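Side-chain contacts in putative citrate lyase (PDB 3QQW), which probably acts as a magnesium-dependent lyase of the citrate lyase family, possibly cleaving (S)-citramalyl-CoA: residues 20-25 with 170-175; 37-42 with 73-78; 147-152 with 249-254. All blocks are in the same frame, centred on the assembly; numbering follows the deposited sequence.

Interaction 1 of 3, residues 20-25 with 170-175; sequences PVLAAC and IEVLDF
Leu22 turns CG anti to its carbonyl carbon (chi1 -57°), which brings both of its methyls up to strand 170-175. Glu171 places CG between its backbone N and carbonyl carbon (chi1 65°), and its extended chain reaches Leu22. The setting is a TIM barrel. Strand 170-175 is one of its parallel strands, and residues 20-25 form the loop that leads into the first strand, 25-29.

Both methyls of Leu22 touch the end of Glu171. CD2 is closer to the oxygens, with 3.6 Å between Leu22 CD2 and Glu171 OE1 and 3.7 Å between Leu22 CD2 and Glu171 OE2. Leu22 CD1 lies 3.9 Å from Glu171 CD and also reaches Val172. No hydrogen bond links the two segments. Instead, His149 NE2 on the neighbouring strand 148-152 hydrogen-bonds to Glu171 OE2. Leu22 thus lays an apolar group beside a carboxylate that is held from elsewhere.

Val172 extends the apolar patch, and Val221 of strand 221-224 touches both Leu22 and Val172. Pro20 adds a looser contact. Its ring and the Glu171 side chain lie alongside each other, pointing opposite ways, with Pro20 CG 4.1 Å from Glu171 CB. The loop is thus packed on the N-terminal part of strand 170-175, at Glu171 and Val172. The shortest contact is methyl to methyl, Leu22 CD1 to Val172 CG2 at 3.5 Å.

Interaction 2 of 3, residues 37-42 with 73-78; sequences KAMDLQ and RMIASD
Met39 reaches from helix 32-45 to Met74 and Ile75 near the end of helix 64-76. Both methionines are selenomethionines. The contact joins two helices on the outside of the TIM barrel, those that follow strands 25-29 and 49-54.

The apolar contacts all come from one methyl. Met39 CG stands anti to the carbonyl carbon, and the chain beyond it is extended (chi2 170°, chi3 178°). This carries CE across to the other helix. There Met39 CE lies 4.2 Å from Met74 CB and 4.3 Å from Ile75 CG1. The Met74 chain is bent at chi2 and chi3. Ile35 of helix 32-45 also packs on it. Ala85 of strand 85-88 touches both Met39 and Ile75, so the barrel wall lies beneath this packing.

The same side chain makes van der Waals contact with the backbone. Met39 CE is 3.3 Å from Met74 O, the closest approach between the segments, and Met39 SE is 3.8 Å from the same Met74 O.

One hydrogen bond lies within residues 73-78. The hydroxyl of Ser77 donates to that carbonyl, with Ser77 OG to Met74 O at 2.7 Å. Ser77 is the first residue to leave the helical conformation.

No hydrogen bond or salt bridge crosses between the two segments. The pairing therefore rests on apolar burial and van der Waals contact, while the Met74 carbonyl beside the methyl has its polar partner within its own segment.

Interaction 3 of 3, residues 147-152 with 249-254; sequences PVHVLI and FLRMWS
His149 and Arg251 meet with their flat groups almost perpendicular, the ring and guanidinium planes 88° apart. The two side chains also cross at about a right angle. The guanidinium nitrogen NH2 comes to the edge of the imidazole, near the ring plane, with 3.5 Å between Arg251 NH2 and His149 CE1. The approach is to a carbon, and no hydrogen bond joins the pair. The Arg251 chain is extended from CG to NE, with CG anti to the backbone N (chi1 -171°), which carries the guanidinium inward to the His149 ring.

Leu151 and Trp253 form the second pair, and their side chains meet at a slant. Both methyls of Leu151 meet the six-membered part of the indole. Leu151 CD2 approaches the ring edge near its plane, 3.6 Å from Trp253 CH2 and 3.7 Å from Trp253 CZ2. Leu151 CD1 lies 3.8 Å from Trp253 CH2.

Strands 148-152 and 251-254 are not neighbours in the sheet. The nearest CA pairs are 11.7 Å apart, so the contact runs through the inside of the TIM barrel and is made by side chains. Trp253 lies close to Arg88, and Leu151 close to Glu153. Both of these are predicted substrate-binding residues, and Glu153 is also a predicted magnesium ligand.

The polar ends are held from outside the pairs. Glu26 and Asp50 form salt bridges with Arg251 NH2, Glu171 bonds to His149 NE2, and Asp174 accepts from Trp253 NE1. Glu26 OE1 also makes a weak hydrogen bond with His149 ND1, so it meets both sides of the pair. Glu26 and Asp50 probably offset the arginine charge beside the imidazole, in a buried polar network next to an apolar leucine-tryptophan contact.

How the interactions relate
All three contacts belong to one TIM barrel. Interactions 1 and 3 have centres 5 Å apart and lie within 3 to 4 Å of the centre of the folded chain. They touch through neighbouring strands 148-152 and 170-175, where Asp174 CB packs on Leu151 CD1 at 3.4 Å. Interaction 2 sits among the outer helices, its centre 20 Å from each of the others, and touches neither. Along the chain, interaction 2 is nested within the loop closed by interaction 1 and comes before interaction 3. The segments of interactions 1 and 3 alternate. Interaction 3 crosses the barrel interior next to the predicted substrate site. Interaction 1 seats the loop before the first strand on the sixth, while interaction 2 packs the outer layer.

Interaction 1 of 3, residues 20-25 with 170-175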
ATOM      1  N   PRO C  20     -15.417   7.945  17.459  1.00 53.63           N
ATOM      2  CA  PRO C  20     -16.456   7.187  18.163  1.00 52.98           C
ATOM      3  C   PRO C  20     -15.879   6.325  19.267  1.00 58.31           C
ATOM      4  O   PRO C  20     -14.845   5.674  19.065  1.00 58.88           O
ATOM      5  CB  PRO C  20     -17.110   6.333  17.067  1.00 53.19           C
ATOM      6  CG  PRO C  20     -16.502   6.769  15.775  1.00 56.95           C
ATOM      7  CD  PRO C  20     -15.205   7.415  16.097  1.00 53.70           C
ATOM      8  N   VAL C  21     -16.542   6.339  20.436  1.00 54.40           N
ATOM      9  CA  VAL C  21     -16.105   5.526  21.561  1.00 54.63           C
ATOM     10  C   VAL C  21     -16.981   4.290  21.577  1.00 52.51           C
ATOM     11  O   VAL C  21     -18.149   4.313  21.994  1.00 51.01           O
ATOM     12  CB  VAL C  21     -16.003   6.260  22.917  1.00 62.67           C
ATOM     13  CG1 VAL C  21     -14.914   7.316  22.827  1.00 65.38           C
ATOM     14  CG2 VAL C  21     -17.323   6.888  23.361  1.00 62.94           C
ATOM     15  N   LEU C  22     -16.424   3.219  21.000  1.00 43.39           N
ATOM     16  CA  LEU C  22     -17.154   1.984  20.885  1.00 38.63           C
ATOM     17  C   LEU C  22     -16.453   0.891  21.618  1.00 42.18           C
ATOM     18  O   LEU C  22     -15.223   0.897  21.735  1.00 43.01           O
ATOM     19  CB  LEU C  22     -17.330   1.602  19.408  1.00 35.93           C
ATOM     20  CG  LEU C  22     -18.017   2.612  18.503  1.00 37.93           C
ATOM     21  CD1 LEU C  22     -17.757   2.288  17.066  1.00 34.85           C
ATOM     22  CD2 LEU C  22     -19.504   2.659  18.769  1.00 39.98           C
ATOM     23  N   ALA C  23     -17.245  -0.082  22.071  1.00 38.20           N
ATOM     24  CA  ALA C  23     -16.819  -1.293  22.745  1.00 37.07           C
ATOM     25  C   ALA C  23     -15.785  -1.994  21.888  1.00 41.59           C
ATOM     26  O   ALA C  23     -15.862  -1.976  20.654  1.00 40.26           O
ATOM     27  CB  ALA C  23     -18.022  -2.191  22.974  1.00 36.87           C
ATOM     28  N   ALA C  24     -14.806  -2.585  22.542  1.00 40.44           N
ATOM     29  CA  ALA C  24     -13.702  -3.318  21.906  1.00 39.21           C
ATOM     30  C   ALA C  24     -14.180  -4.594  21.218  1.00 39.45           C
ATOM     31  O   ALA C  24     -13.493  -5.140  20.360  1.00 38.88           O
ATOM     32  CB  ALA C  24     -12.698  -3.669  22.973  1.00 40.75           C
ATOM     33  N   CYS C  25     -15.370  -5.064  21.591  1.00 35.33           N
ATOM     34  CA  CYS C  25     -15.896  -6.329  21.102  1.00 33.65           C
ATOM     35  C   CYS C  25     -17.303  -6.219  20.565  1.00 37.09           C
ATOM     36  O   CYS C  25     -18.145  -5.522  21.128  1.00 35.54           O
ATOM     37  CB  CYS C  25     -15.826  -7.364  22.223  1.00 33.93           C
ATOM     38  SG  CYS C  25     -16.349  -9.019  21.730  1.00 36.87           S
ATOM     39  N   ILE C 170     -20.890   6.431   8.932  1.00 37.46           N
ATOM     40  CA  ILE C 170     -20.110   5.210   9.144  1.00 35.25           C
ATOM     41  C   ILE C 170     -19.311   5.422  10.415  1.00 37.66           C
ATOM     42  O   ILE C 170     -18.660   6.464  10.589  1.00 37.46           O
ATOM     43  CB  ILE C 170     -19.217   4.820   7.926  1.00 37.31           C
ATOM     44  CG1 ILE C 170     -20.091   4.567   6.671  1.00 37.69           C
ATOM     45  CG2 ILE C 170     -18.297   3.590   8.228  1.00 32.71           C
ATOM     46  CD1 ILE C 170     -19.278   4.353   5.400  1.00 40.11           C
ATOM     47  N   GLU C 171     -19.391   4.462  11.324  1.00 34.07           N
ATOM     48  CA  GLU C 171     -18.607   4.546  12.559  1.00 34.63           C
ATOM     49  C   GLU C 171     -17.650   3.361  12.649  1.00 37.70           C
ATOM     50  O   GLU C 171     -16.675   3.437  13.395  1.00 40.71           O
ATOM     51  CB  GLU C 171     -19.488   4.677  13.813  1.00 36.19           C
ATOM     52  CG  GLU C 171     -20.344   3.457  14.087  1.00 47.93           C
ATOM     53  CD  GLU C 171     -21.066   3.441  15.418  1.00 47.49           C
ATOM     54  OE1 GLU C 171     -21.131   4.493  16.095  1.00 46.76           O
ATOM     55  OE2 GLU C 171     -21.608   2.368  15.758  1.00 39.42           O
ATOM     56  N   VAL C 172     -17.888   2.296  11.863  1.00 30.88           N
ATOM     57  CA  VAL C 172     -17.006   1.132  11.839  1.00 30.99           C
ATOM     58  C   VAL C 172     -16.780   0.640  10.396  1.00 35.97           C
ATOM     59  O   VAL C 172     -17.712   0.622   9.588  1.00 35.50           O
ATOM     60  CB  VAL C 172     -17.501  -0.054  12.728  1.00 33.69           C
ATOM     61  CG1 VAL C 172     -16.650  -1.298  12.527  1.00 33.09           C
ATOM     62  CG2 VAL C 172     -17.564   0.297  14.199  1.00 32.62           C
ATOM     63  N   LEU C 173     -15.529   0.216  10.106  1.00 31.99           N
ATOM     64  CA  LEU C 173     -15.119  -0.533   8.923  1.00 30.18           C
ATOM     65  C   LEU C 173     -14.725  -1.894   9.445  1.00 33.04           C
ATOM     66  O   LEU C 173     -13.849  -2.002  10.307  1.00 31.15           O
ATOM     67  CB  LEU C 173     -14.000   0.110   8.098  1.00 30.67           C
ATOM     68  CG  LEU C 173     -14.293   1.458   7.417  1.00 36.02           C
ATOM     69  CD1 LEU C 173     -13.127   1.860   6.532  1.00 35.97           C
ATOM     70  CD2 LEU C 173     -15.594   1.404   6.570  1.00 36.61           C
ATOM     71  N   ASP C 174     -15.441  -2.937   9.000  1.00 32.37           N
ATOM     72  CA  ASP C 174     -15.199  -4.305   9.445  1.00 32.93           C
ATOM     73  C   ASP C 174     -14.391  -5.056   8.445  1.00 34.76           C
ATOM     74  O   ASP C 174     -14.736  -5.064   7.268  1.00 34.64           O
ATOM     75  CB  ASP C 174     -16.550  -5.036   9.651  1.00 35.64           C
ATOM     76  CG  ASP C 174     -17.397  -4.544  10.779  1.00 41.37           C
ATOM     77  OD1 ASP C 174     -16.957  -4.642  11.920  1.00 40.89           O
ATOM     78  OD2 ASP C 174     -18.544  -4.128  10.517  1.00 53.14           O
ATOM     79  N   PHE C 175     -13.357  -5.744   8.887  1.00 35.04           N
ATOM     80  CA  PHE C 175     -12.577  -6.577   7.953  1.00 35.55           C
ATOM     81  C   PHE C 175     -13.187  -7.983   7.856  1.00 41.60           C
ATOM     82  O   PHE C 175     -13.254  -8.702   8.850  1.00 42.83           O
ATOM     83  CB  PHE C 175     -11.104  -6.652   8.353  1.00 36.96           C
ATOM     84  CG  PHE C 175     -10.296  -7.268   7.242  1.00 38.16           C
ATOM     85  CD1 PHE C 175     -10.074  -6.575   6.056  1.00 39.86           C
ATOM     86  CD2 PHE C 175      -9.817  -8.570   7.351  1.00 40.08           C
ATOM     87  CE1 PHE C 175      -9.379  -7.166   4.999  1.00 41.25           C
ATOM     88  CE2 PHE C 175      -9.120  -9.162   6.297  1.00 43.29           C
ATOM     89  CZ  PHE C 175      -8.893  -8.450   5.131  1.00 41.20           C
TER

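Interaction 2 of 3, residues 37-42 with 73-78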
ATOM      1  N   LYS C  37     -29.692 -14.344  25.188  1.00 39.27           N
ATOM      2  CA  LYS C  37     -28.541 -14.715  26.029  1.00 39.97           C
ATOM      3  C   LYS C  37     -27.404 -13.664  25.968  1.00 43.43           C
ATOM      4  O   LYS C  37     -26.854 -13.301  27.012  1.00 43.01           O
ATOM      5  CB  LYS C  37     -27.999 -16.083  25.619  1.00 43.52           C
ATOM      6  CG  LYS C  37     -28.810 -17.263  26.162  1.00 62.50           C
ATOM      7  CD  LYS C  37     -28.113 -18.561  25.768  1.00 78.27           C
ATOM      8  CE  LYS C  37     -28.833 -19.818  26.167  1.00 94.51           C
ATOM      9  NZ  LYS C  37     -28.279 -21.001  25.445  1.00103.54           N
ATOM     10  N   ALA C  38     -27.099 -13.136  24.754  1.00 38.72           N
ATOM     11  CA  ALA C  38     -26.077 -12.116  24.520  1.00 36.81           C
ATOM     12  C   ALA C  38     -26.488 -10.796  25.186  1.00 41.83           C
ATOM     13  O   ALA C  38     -25.655 -10.152  25.837  1.00 44.00           O
ATOM     14  CB  ALA C  38     -25.860 -11.926  23.037  1.00 36.73           C
HETATM   15  N   MSE C  39     -27.791 -10.437  25.107  1.00 35.95           N
HETATM   16  CA  MSE C  39     -28.330  -9.231  25.757  1.00 33.40           C
HETATM   17  C   MSE C  39     -28.228  -9.370  27.242  1.00 40.07           C
HETATM   18  O   MSE C  39     -27.837  -8.412  27.894  1.00 42.96           O
HETATM   19  CB  MSE C  39     -29.769  -8.958  25.348  1.00 33.39           C
HETATM   20  CG  MSE C  39     -29.881  -8.351  23.966  1.00 36.31           C
HETATM   21 SE   MSE C  39     -31.739  -8.341  23.428  0.75 41.94          SE
HETATM   22  CE  MSE C  39     -31.499  -7.432  21.649  1.00 39.08           C
ATOM     23  N   ASP C  40     -28.525 -10.568  27.776  1.00 37.29           N
ATOM     24  CA  ASP C  40     -28.403 -10.887  29.220  1.00 38.28           C
ATOM     25  C   ASP C  40     -26.943 -10.863  29.676  1.00 41.88           C
ATOM     26  O   ASP C  40     -26.673 -10.500  30.808  1.00 42.81           O
ATOM     27  CB  ASP C  40     -28.996 -12.270  29.548  1.00 39.93           C
ATOM     28  CG  ASP C  40     -30.481 -12.409  29.311  1.00 47.70           C
ATOM     29  OD1 ASP C  40     -31.157 -11.362  29.071  1.00 44.39           O
ATOM     30  OD2 ASP C  40     -30.977 -13.555  29.353  1.00 55.82           O
ATOM     31  N   LEU C  41     -26.009 -11.261  28.788  1.00 37.54           N
ATOM     32  CA  LEU C  41     -24.592 -11.285  29.087  1.00 37.47           C
ATOM     33  C   LEU C  41     -24.057  -9.843  29.157  1.00 44.21           C
ATOM     34  O   LEU C  41     -23.143  -9.589  29.946  1.00 44.71           O
ATOM     35  CB  LEU C  41     -23.871 -12.135  28.042  1.00 37.39           C
ATOM     36  CG  LEU C  41     -22.439 -12.549  28.343  1.00 42.66           C
ATOM     37  CD1 LEU C  41     -22.363 -13.450  29.566  1.00 44.02           C
ATOM     38  CD2 LEU C  41     -21.789 -13.170  27.115  1.00 41.95           C
ATOM     39  N   GLN C  42     -24.692  -8.875  28.394  1.00 39.38           N
ATOM     40  CA  GLN C  42     -24.360  -7.447  28.468  1.00 37.29           C
ATOM     41  C   GLN C  42     -24.756  -6.902  29.842  1.00 40.48           C
ATOM     42  O   GLN C  42     -24.110  -5.995  30.360  1.00 37.67           O
ATOM     43  CB  GLN C  42     -25.068  -6.649  27.378  1.00 37.30           C
ATOM     44  CG  GLN C  42     -24.483  -6.826  25.988  1.00 42.23           C
ATOM     45  CD  GLN C  42     -25.203  -6.014  24.929  1.00 48.74           C
ATOM     46  OE1 GLN C  42     -26.436  -6.084  24.748  1.00 35.46           O
ATOM     47  NE2 GLN C  42     -24.417  -5.329  24.115  1.00 40.65           N
ATOM     48  N   ARG C  73     -38.057  -6.953  17.047  1.00 37.48           N
ATOM     49  CA  ARG C  73     -38.763  -7.199  18.298  1.00 37.19           C
ATOM     50  C   ARG C  73     -37.774  -7.335  19.472  1.00 39.98           C
ATOM     51  O   ARG C  73     -37.987  -6.735  20.511  1.00 39.05           O
ATOM     52  CB  ARG C  73     -39.672  -8.449  18.175  1.00 36.58           C
ATOM     53  CG  ARG C  73     -40.357  -8.831  19.492  1.00 44.51           C
ATOM     54  CD  ARG C  73     -41.366  -9.969  19.414  1.00 46.70           C
ATOM     55  NE  ARG C  73     -40.902 -11.130  18.647  1.00 48.89           N
ATOM     56  CZ  ARG C  73     -40.113 -12.101  19.111  1.00 55.33           C
ATOM     57  NH1 ARG C  73     -39.646 -12.054  20.355  1.00 44.30           N
ATOM     58  NH2 ARG C  73     -39.756 -13.106  18.321  1.00 34.50           N
HETATM   59  N   MSE C  74     -36.703  -8.106  19.298  1.00 35.97           N
HETATM   60  CA  MSE C  74     -35.677  -8.341  20.311  1.00 33.00           C
HETATM   61  C   MSE C  74     -34.963  -7.044  20.658  1.00 40.05           C
HETATM   62  O   MSE C  74     -34.771  -6.761  21.833  1.00 42.32           O
HETATM   63  CB  MSE C  74     -34.664  -9.405  19.808  1.00 32.82           C
HETATM   64  CG  MSE C  74     -35.268 -10.813  19.788  1.00 37.94           C
HETATM   65 SE   MSE C  74     -35.988 -11.386  21.521  0.75 44.42          SE
HETATM   66  CE  MSE C  74     -34.371 -11.797  22.408  1.00 40.61           C
ATOM     67  N   ILE C  75     -34.592  -6.241  19.638  1.00 36.29           N
ATOM     68  CA  ILE C  75     -33.877  -4.971  19.818  1.00 34.27           C
ATOM     69  C   ILE C  75     -34.807  -3.945  20.546  1.00 37.51           C
ATOM     70  O   ILE C  75     -34.340  -3.218  21.411  1.00 36.39           O
ATOM     71  CB  ILE C  75     -33.295  -4.444  18.459  1.00 34.84           C
ATOM     72  CG1 ILE C  75     -32.141  -5.361  17.975  1.00 33.93           C
ATOM     73  CG2 ILE C  75     -32.811  -2.994  18.567  1.00 33.80           C
ATOM     74  CD1 ILE C  75     -31.519  -5.002  16.604  1.00 39.90           C
ATOM     75  N   ALA C  76     -36.095  -3.926  20.215  1.00 33.90           N
ATOM     76  CA  ALA C  76     -37.074  -3.024  20.821  1.00 34.21           C
ATOM     77  C   ALA C  76     -37.444  -3.429  22.243  1.00 41.83           C
ATOM     78  O   ALA C  76     -37.886  -2.582  23.009  1.00 44.37           O
ATOM     79  CB  ALA C  76     -38.342  -2.988  19.971  1.00 34.41           C
ATOM     80  N   SER C  77     -37.297  -4.715  22.585  1.00 38.06           N
ATOM     81  CA  SER C  77     -37.748  -5.281  23.856  1.00 38.38           C
ATOM     82  C   SER C  77     -36.982  -4.776  25.066  1.00 44.04           C
ATOM     83  O   SER C  77     -35.872  -4.272  24.940  1.00 44.05           O
ATOM     84  CB  SER C  77     -37.697  -6.808  23.821  1.00 38.28           C
ATOM     85  OG  SER C  77     -36.362  -7.265  23.912  1.00 42.55           O
ATOM     86  N   ASP C  78     -37.596  -4.952  26.246  1.00 43.48           N
ATOM     87  CA  ASP C  78     -37.088  -4.628  27.580  1.00 44.23           C
ATOM     88  C   ASP C  78     -35.843  -5.467  27.905  1.00 50.58           C
ATOM     89  O   ASP C  78     -35.019  -5.051  28.734  1.00 53.07           O
ATOM     90  CB  ASP C  78     -38.191  -4.854  28.620  1.00 45.22           C
ATOM     91  CG  ASP C  78     -39.365  -3.894  28.473  1.00 53.18           C
ATOM     92  OD1 ASP C  78     -39.141  -2.748  28.020  1.00 52.56           O
ATOM     93  OD2 ASP C  78     -40.506  -4.279  28.845  1.00 60.29           O
TER

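Interaction 3 of 3, residues 147-152 with 249-254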
ATOM      1  N   PRO C 147     -26.125   4.787  13.013  1.00 38.36           N
ATOM      2  CA  PRO C 147     -24.718   4.560  12.633  1.00 36.56           C
ATOM      3  C   PRO C 147     -24.584   3.304  11.790  1.00 38.68           C
ATOM      4  O   PRO C 147     -25.357   2.374  11.943  1.00 39.10           O
ATOM      5  CB  PRO C 147     -24.009   4.410  13.978  1.00 37.76           C
ATOM      6  CG  PRO C 147     -24.933   5.041  14.983  1.00 41.73           C
ATOM      7  CD  PRO C 147     -26.295   4.681  14.474  1.00 38.11           C
ATOM      8  N   VAL C 148     -23.653   3.310  10.858  1.00 35.59           N
ATOM      9  CA  VAL C 148     -23.444   2.200   9.929  1.00 35.45           C
ATOM     10  C   VAL C 148     -22.046   1.596  10.121  1.00 37.85           C
ATOM     11  O   VAL C 148     -21.068   2.316  10.360  1.00 36.87           O
ATOM     12  CB  VAL C 148     -23.673   2.672   8.456  1.00 39.29           C
ATOM     13  CG1 VAL C 148     -23.474   1.537   7.473  1.00 38.11           C
ATOM     14  CG2 VAL C 148     -25.061   3.289   8.284  1.00 39.55           C
ATOM     15  N   HIS C 149     -21.990   0.260  10.031  1.00 34.00           N
ATOM     16  CA  HIS C 149     -20.788  -0.580  10.064  1.00 32.82           C
ATOM     17  C   HIS C 149     -20.683  -1.195   8.700  1.00 38.05           C
ATOM     18  O   HIS C 149     -21.638  -1.839   8.242  1.00 38.94           O
ATOM     19  CB  HIS C 149     -20.854  -1.653  11.153  1.00 33.15           C
ATOM     20  CG  HIS C 149     -20.894  -1.145  12.565  1.00 36.87           C
ATOM     21  ND1 HIS C 149     -20.689  -2.003  13.632  1.00 38.47           N
ATOM     22  CD2 HIS C 149     -21.146   0.101  13.045  1.00 39.23           C
ATOM     23  CE1 HIS C 149     -20.815  -1.261  14.721  1.00 38.93           C
ATOM     24  NE2 HIS C 149     -21.093   0.018  14.415  1.00 39.64           N
ATOM     25  N   VAL C 150     -19.576  -0.947   8.004  1.00 34.86           N
ATOM     26  CA  VAL C 150     -19.432  -1.444   6.632  1.00 35.12           C
ATOM     27  C   VAL C 150     -18.361  -2.517   6.566  1.00 38.74           C
ATOM     28  O   VAL C 150     -17.220  -2.301   6.979  1.00 38.26           O
ATOM     29  CB  VAL C 150     -19.143  -0.277   5.640  1.00 39.62           C
ATOM     30  CG1 VAL C 150     -18.974  -0.777   4.217  1.00 39.95           C
ATOM     31  CG2 VAL C 150     -20.252   0.760   5.698  1.00 40.55           C
ATOM     32  N   LEU C 151     -18.733  -3.680   6.033  1.00 35.97           N
ATOM     33  CA  LEU C 151     -17.772  -4.751   5.800  1.00 35.84           C
ATOM     34  C   LEU C 151     -16.928  -4.445   4.581  1.00 39.72           C
ATOM     35  O   LEU C 151     -17.468  -4.087   3.526  1.00 37.80           O
ATOM     36  CB  LEU C 151     -18.483  -6.094   5.582  1.00 36.14           C
ATOM     37  CG  LEU C 151     -18.670  -7.064   6.764  1.00 39.36           C
ATOM     38  CD1 LEU C 151     -17.361  -7.490   7.378  1.00 38.24           C
ATOM     39  CD2 LEU C 151     -19.612  -6.528   7.759  1.00 40.80           C
ATOM     40  N   ILE C 152     -15.605  -4.576   4.731  1.00 37.63           N
ATOM     41  CA  ILE C 152     -14.630  -4.477   3.639  1.00 37.24           C
ATOM     42  C   ILE C 152     -14.186  -5.901   3.441  1.00 40.99           C
ATOM     43  O   ILE C 152     -13.406  -6.419   4.236  1.00 40.18           O
ATOM     44  CB  ILE C 152     -13.493  -3.465   3.928  1.00 39.79           C
ATOM     45  CG1 ILE C 152     -14.082  -2.049   4.298  1.00 38.57           C
ATOM     46  CG2 ILE C 152     -12.496  -3.406   2.753  1.00 39.53           C
ATOM     47  CD1 ILE C 152     -15.015  -1.348   3.228  1.00 38.59           C
ATOM     48  N   PHE C 249      -6.189  -2.049  14.812  1.00 38.77           N
ATOM     49  CA  PHE C 249      -7.607  -2.364  14.993  1.00 36.53           C
ATOM     50  C   PHE C 249      -7.983  -1.990  16.412  1.00 41.88           C
ATOM     51  O   PHE C 249      -7.143  -2.102  17.310  1.00 42.18           O
ATOM     52  CB  PHE C 249      -7.894  -3.840  14.710  1.00 36.57           C
ATOM     53  CG  PHE C 249      -7.831  -4.199  13.246  1.00 35.62           C
ATOM     54  CD1 PHE C 249      -8.958  -4.102  12.444  1.00 37.72           C
ATOM     55  CD2 PHE C 249      -6.663  -4.681  12.683  1.00 36.56           C
ATOM     56  CE1 PHE C 249      -8.924  -4.503  11.101  1.00 37.13           C
ATOM     57  CE2 PHE C 249      -6.623  -5.060  11.336  1.00 38.29           C
ATOM     58  CZ  PHE C 249      -7.751  -4.968  10.553  1.00 34.50           C
ATOM     59  N   LEU C 250      -9.220  -1.488  16.614  1.00 38.06           N
ATOM     60  CA  LEU C 250      -9.680  -0.996  17.908  1.00 36.82           C
ATOM     61  C   LEU C 250     -10.924  -1.728  18.375  1.00 39.25           C
ATOM     62  O   LEU C 250     -11.529  -1.403  19.416  1.00 39.18           O
ATOM     63  CB  LEU C 250      -9.971   0.508  17.735  1.00 36.98           C
ATOM     64  CG  LEU C 250      -8.759   1.416  17.520  1.00 41.22           C
ATOM     65  CD1 LEU C 250      -9.198   2.829  17.247  1.00 41.62           C
ATOM     66  CD2 LEU C 250      -7.838   1.378  18.725  1.00 38.92           C
ATOM     67  N   ARG C 251     -11.320  -2.715  17.582  1.00 34.30           N
ATOM     68  CA  ARG C 251     -12.498  -3.536  17.822  1.00 34.11           C
ATOM     69  C   ARG C 251     -12.284  -4.884  17.147  1.00 38.23           C
ATOM     70  O   ARG C 251     -11.464  -5.002  16.234  1.00 37.03           O
ATOM     71  CB  ARG C 251     -13.726  -2.815  17.266  1.00 32.72           C
ATOM     72  CG  ARG C 251     -15.085  -3.386  17.595  1.00 35.46           C
ATOM     73  CD  ARG C 251     -16.050  -2.269  17.258  1.00 38.07           C
ATOM     74  NE  ARG C 251     -17.434  -2.690  17.097  1.00 36.43           N
ATOM     75  CZ  ARG C 251     -18.400  -2.402  17.956  1.00 44.04           C
ATOM     76  NH1 ARG C 251     -18.127  -1.752  19.073  1.00 34.65           N
ATOM     77  NH2 ARG C 251     -19.649  -2.753  17.699  1.00 37.57           N
HETATM   78  N   MSE C 252     -13.018  -5.907  17.607  1.00 35.95           N
HETATM   79  CA  MSE C 252     -12.957  -7.234  17.033  1.00 34.26           C
HETATM   80  C   MSE C 252     -14.247  -7.947  17.256  1.00 39.01           C
HETATM   81  O   MSE C 252     -14.817  -7.876  18.346  1.00 40.42           O
HETATM   82  CB  MSE C 252     -11.804  -8.031  17.650  1.00 36.64           C
HETATM   83  CG  MSE C 252     -11.465  -9.272  16.870  1.00 41.35           C
HETATM   84 SE   MSE C 252      -9.840  -9.999  17.539  0.75 47.33          SE
HETATM   85  CE  MSE C 252     -10.164 -11.876  17.133  1.00 44.77           C
ATOM     86  N   TRP C 253     -14.662  -8.713  16.251  1.00 34.74           N
ATOM     87  CA  TRP C 253     -15.863  -9.531  16.302  1.00 34.49           C
ATOM     88  C   TRP C 253     -15.683 -10.744  17.206  1.00 41.35           C
ATOM     89  O   TRP C 253     -14.587 -11.285  17.337  1.00 42.95           O
ATOM     90  CB  TRP C 253     -16.230  -9.998  14.895  1.00 33.13           C
ATOM     91  CG  TRP C 253     -16.831  -8.953  14.003  1.00 33.89           C
ATOM     92  CD1 TRP C 253     -16.807  -7.600  14.178  1.00 36.67           C
ATOM     93  CD2 TRP C 253     -17.536  -9.187  12.777  1.00 33.29           C
ATOM     94  NE1 TRP C 253     -17.474  -6.975  13.152  1.00 36.65           N
ATOM     95  CE2 TRP C 253     -17.945  -7.927  12.282  1.00 37.36           C
ATOM     96  CE3 TRP C 253     -17.937 -10.352  12.087  1.00 34.21           C
ATOM     97  CZ2 TRP C 253     -18.684  -7.789  11.093  1.00 35.68           C
ATOM     98  CZ3 TRP C 253     -18.683 -10.213  10.920  1.00 34.88           C
ATOM     99  CH2 TRP C 253     -19.020  -8.945  10.417  1.00 34.90           C
ATOM    100  N   SER C 254     -16.791 -11.210  17.768  1.00 38.37           N
ATOM    101  CA  SER C 254     -16.879 -12.411  18.577  1.00 39.21           C
ATOM    102  C   SER C 254     -18.019 -13.283  18.055  1.00 46.39           C
ATOM    103  O   SER C 254     -19.079 -12.755  17.706  1.00 45.70           O
ATOM    104  CB  SER C 254     -17.114 -12.043  20.035  1.00 40.99           C
ATOM    105  OG  SER C 254     -17.528 -13.176  20.775  1.00 45.72           O
TER